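Local coordinates for protein geranyltranstransferase (IspA) (Helicobacter pylori, PDB 3LLW) that probably transfers prenyl groups in isoprenoid biosynthesis, as a magnesium-dependent member of the FPP/GGPP synthase family, at residues I193-S196 and L197-L201; E210-K213 and W214-F218. All blocks are in the same frame, centred on the assembly; numbering follows the deposited sequence.

Contact 1. Residues I193-S196 and L197-L201; sequences ISAS and LIMGL
Met199 lies one helical turn after Ala195, and the two meet through both backbone and side chain. Met199 N gives a hydrogen bond to Ala195 O at 2.7 Å. Three further i to i+4 bonds complete the set. Ile198 N reaches Ser194 O at 3.1 Å. Leu197 N bonds to Ile193 O at 3.3 Å and Gly200 N to Ser196 O at 3.1 Å. Together they carry about two turns in the C-terminal half of helix 178-204.

The apolar contact follows the same spacing. The SD of Met199 approaches Ala195 CB to 4.3 Å. The bend at chi3 (82°) then carries CE away from Ala195. Two other side-chain carbons pack on backbone carbonyls. Met199 CG, anti to its own carbonyl carbon, lies back over Ala195 O at 3.3 Å. Ile198 CG1 takes the position between its backbone N and carbonyl carbon. That places it 3.3 Å from Ser194 O.

The hydroxyl of Ser196 also works within the helix, since its OG is hydrogen-bonded to the carbonyl of Leu192. Outside these turns, Leu197 packs on Val59 of helix 51-63, and Met199 packs on Leu148 and Ile151 of helix 142-156. The chemistry is that of a buried helix in an all-helical fold: the carbonyls of Ile193 to Ser196 are taken up by amides one turn on, and the side chains are left to pack against the surrounding helices.

Contact 2. Residues E210-K213 and W214-F218; sequences ELFK and WLQAF
Phe212 and Gln216 sit one turn apart on helix 209-236, one of the long helices of this all-helical isoprenoid synthase fold. Gln216 can be followed outward. Its CB lies over the preceding turn, 3.4 Å from Phe212 O. The chain leaves with CG anti to the backbone N, chi1 -170°, and stays extended. This brings CD to 4.1 Å from Phe212 CE2. At the tip, NE2 comes to 3.6 Å from the same CE2, obliquely to the ring. The amide and ring planes are 89° apart, so the two groups do not stack.

A second group of side chains, Leu211, Trp214 and Leu215, makes apolar contacts. Leu211 CG meets Leu215 CD1 at 4.3 Å, and Leu211 CD1 is equally far from Trp214 CE3. Leu211 and Leu215 also pack on Leu289 and Leu293, respectively, of helix 287-301.

Four backbone bonds hold this part of the helix, from the N atoms of Trp214, Leu215, Gln216 and Ala217 to the carbonyls four residues earlier. The shortest is Leu215 N to Leu211 O, 2.7 Å. Further on, Trp214 CH2 lies 3.8 Å above the plane of the Phe218 ring, offset toward its rim.

In the fold
Contact 1 lies on helix 178-204 and contact 2 on helix 209-236, the next helix in the chain. Their centres are about 9 Å apart, and the two parts pack directly on each other. Ile198 makes two of the contacts between them. Its CD1 meets Phe212 CZ at 3.7 Å, and its CG2 meets Gln216 N at 3.6 Å. Ser194 CB closes on Gln216 O at 3.4 Å, while Leu201 CD2 reaches Phe212 N at 3.6 Å. Contact 1 is buried, its centre about 9 Å from the centre of the chain. Contact 2 lies further out, at about 17 Å. Both are away from the magnesium-binding residues Asp94 and Asp100.

Contact 1. Residues I193-S196 and L197-L201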
# COMPACT_ATOMS: atom_id res chain seq x y z
N ILE A 193 10.14 -7.18 -11.12
CA ILE A 193 10.20 -8.14 -12.23
C ILE A 193 10.43 -9.58 -11.66
O ILE A 193 9.79 -10.54 -12.11
CB ILE A 193 11.33 -7.71 -13.20
CG1 ILE A 193 10.84 -6.51 -14.05
CG2 ILE A 193 11.82 -8.85 -14.11
CD1 ILE A 193 11.91 -5.97 -14.94
N SER A 194 11.31 -9.72 -10.68
CA SER A 194 11.52 -11.06 -10.08
C SER A 194 10.32 -11.44 -9.20
O SER A 194 9.94 -12.61 -9.16
CB SER A 194 12.88 -11.17 -9.38
OG SER A 194 12.79 -11.35 -7.99
N ALA A 195 9.69 -10.45 -8.56
CA ALA A 195 8.43 -10.67 -7.82
C ALA A 195 7.32 -11.19 -8.70
O ALA A 195 6.72 -12.23 -8.36
CB ALA A 195 7.98 -9.42 -7.05
N SER A 196 7.04 -10.50 -9.81
CA SER A 196 6.13 -10.99 -10.88
C SER A 196 6.34 -12.49 -11.21
O SER A 196 5.39 -13.27 -11.24
CB SER A 196 6.30 -10.17 -12.16
OG SER A 196 6.20 -8.76 -11.90
N LEU A 197 7.59 -12.89 -11.44
CA LEU A 197 7.90 -14.28 -11.76
C LEU A 197 7.55 -15.25 -10.64
O LEU A 197 6.78 -16.18 -10.87
CB LEU A 197 9.37 -14.44 -12.16
CG LEU A 197 9.72 -13.83 -13.50
CD1 LEU A 197 11.20 -13.62 -13.57
CD2 LEU A 197 9.30 -14.71 -14.66
N ILE A 198 8.04 -15.00 -9.42
CA ILE A 198 7.75 -15.88 -8.26
C ILE A 198 6.30 -15.83 -7.73
O ILE A 198 5.81 -16.80 -7.11
CB ILE A 198 8.77 -15.72 -7.10
CG1 ILE A 198 8.73 -14.29 -6.54
CG2 ILE A 198 10.17 -16.11 -7.58
CD1 ILE A 198 9.61 -14.05 -5.33
N MET A 199 5.62 -14.72 -8.01
CA MET A 199 4.20 -14.59 -7.72
C MET A 199 3.42 -15.49 -8.68
O MET A 199 2.36 -16.01 -8.31
CB MET A 199 3.69 -13.13 -7.79
CG MET A 199 3.98 -12.22 -6.56
SD MET A 199 3.75 -10.43 -6.96
CE MET A 199 1.97 -10.38 -6.77
N GLY A 200 3.97 -15.71 -9.88
CA GLY A 200 3.47 -16.76 -10.79
C GLY A 200 3.57 -18.19 -10.22
O GLY A 200 2.63 -18.99 -10.38
N LEU A 201 4.68 -18.52 -9.57
CA LEU A 201 4.86 -19.87 -8.97
C LEU A 201 3.91 -20.07 -7.79
O LEU A 201 3.13 -21.02 -7.76
CB LEU A 201 6.32 -20.13 -8.54
CG LEU A 201 6.62 -21.48 -7.84
CD1 LEU A 201 6.21 -22.68 -8.70
CD2 LEU A 201 8.07 -21.60 -7.48

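Contact 2. Residues E210-K213 and W214-F218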
# COMPACT_ATOMS: atom_id res chain seq x y z
N GLU A 210 13.30 -25.23 -5.06
CA GLU A 210 14.41 -25.03 -5.99
C GLU A 210 14.04 -24.11 -7.14
O GLU A 210 14.86 -23.31 -7.58
CB GLU A 210 14.86 -26.36 -6.56
CG GLU A 210 15.96 -27.08 -5.78
CD GLU A 210 16.81 -27.98 -6.67
OE1 GLU A 210 16.26 -28.61 -7.61
OE2 GLU A 210 18.04 -28.05 -6.45
N LEU A 211 12.81 -24.25 -7.64
CA LEU A 211 12.32 -23.44 -8.76
C LEU A 211 12.08 -22.01 -8.30
O LEU A 211 12.33 -21.06 -9.05
CB LEU A 211 11.04 -24.02 -9.37
CG LEU A 211 10.49 -23.31 -10.61
CD1 LEU A 211 11.53 -23.29 -11.72
CD2 LEU A 211 9.19 -23.93 -11.11
N PHE A 212 11.60 -21.87 -7.06
CA PHE A 212 11.45 -20.58 -6.41
C PHE A 212 12.78 -19.83 -6.42
O PHE A 212 12.85 -18.70 -6.95
CB PHE A 212 10.93 -20.74 -4.98
CG PHE A 212 10.47 -19.46 -4.35
CD1 PHE A 212 9.13 -19.11 -4.36
CD2 PHE A 212 11.39 -18.58 -3.74
CE1 PHE A 212 8.69 -17.91 -3.79
CE2 PHE A 212 10.96 -17.39 -3.16
CZ PHE A 212 9.61 -17.06 -3.18
N LYS A 213 13.81 -20.45 -5.86
CA LYS A 213 15.14 -19.85 -5.78
C LYS A 213 15.65 -19.48 -7.16
O LYS A 213 16.21 -18.38 -7.36
CB LYS A 213 16.12 -20.80 -5.08
CG LYS A 213 16.13 -20.69 -3.56
CD LYS A 213 17.38 -21.37 -3.00
CE LYS A 213 17.98 -20.60 -1.81
NZ LYS A 213 17.12 -20.65 -0.58
N TRP A 214 15.43 -20.40 -8.10
CA TRP A 214 15.82 -20.21 -9.48
C TRP A 214 15.10 -19.02 -10.13
O TRP A 214 15.76 -18.18 -10.75
CB TRP A 214 15.59 -21.49 -10.29
CG TRP A 214 16.19 -21.42 -11.66
CD1 TRP A 214 17.44 -21.82 -12.02
CD2 TRP A 214 15.59 -20.87 -12.83
NE1 TRP A 214 17.65 -21.58 -13.35
CE2 TRP A 214 16.53 -20.99 -13.87
CE3 TRP A 214 14.34 -20.29 -13.11
CZ2 TRP A 214 16.27 -20.55 -15.17
CZ3 TRP A 214 14.08 -19.85 -14.39
CH2 TRP A 214 15.04 -19.99 -15.41
N LEU A 215 13.77 -18.95 -10.00
CA LEU A 215 13.00 -17.85 -10.62
C LEU A 215 13.37 -16.50 -10.02
O LEU A 215 13.50 -15.50 -10.74
CB LEU A 215 11.49 -18.06 -10.51
CG LEU A 215 10.78 -18.98 -11.50
CD1 LEU A 215 9.35 -19.14 -11.07
CD2 LEU A 215 10.86 -18.48 -12.94
N GLN A 216 13.53 -16.49 -8.69
CA GLN A 216 13.97 -15.32 -7.95
C GLN A 216 15.24 -14.73 -8.54
O GLN A 216 15.25 -13.56 -8.92
CB GLN A 216 14.15 -15.65 -6.47
CG GLN A 216 14.37 -14.44 -5.58
CD GLN A 216 13.85 -14.63 -4.17
OE1 GLN A 216 13.18 -13.75 -3.63
NE2 GLN A 216 14.14 -15.79 -3.57
N ALA A 217 16.27 -15.56 -8.67
CA ALA A 217 17.54 -15.15 -9.23
C ALA A 217 17.45 -14.79 -10.71
O ALA A 217 18.11 -13.84 -11.17
CB ALA A 217 18.59 -16.21 -9.01
N PHE A 218 16.64 -15.55 -11.46
CA PHE A 218 16.51 -15.35 -12.89
C PHE A 218 15.95 -13.96 -13.19
O PHE A 218 16.49 -13.24 -14.04
CB PHE A 218 15.62 -16.41 -13.51
CG PHE A 218 15.40 -16.25 -14.99
CD1 PHE A 218 16.46 -16.40 -15.88
CD2 PHE A 218 14.14 -15.94 -15.49
CE1 PHE A 218 16.27 -16.25 -17.26
CE2 PHE A 218 13.94 -15.79 -16.86
CZ PHE A 218 15.01 -15.95 -17.75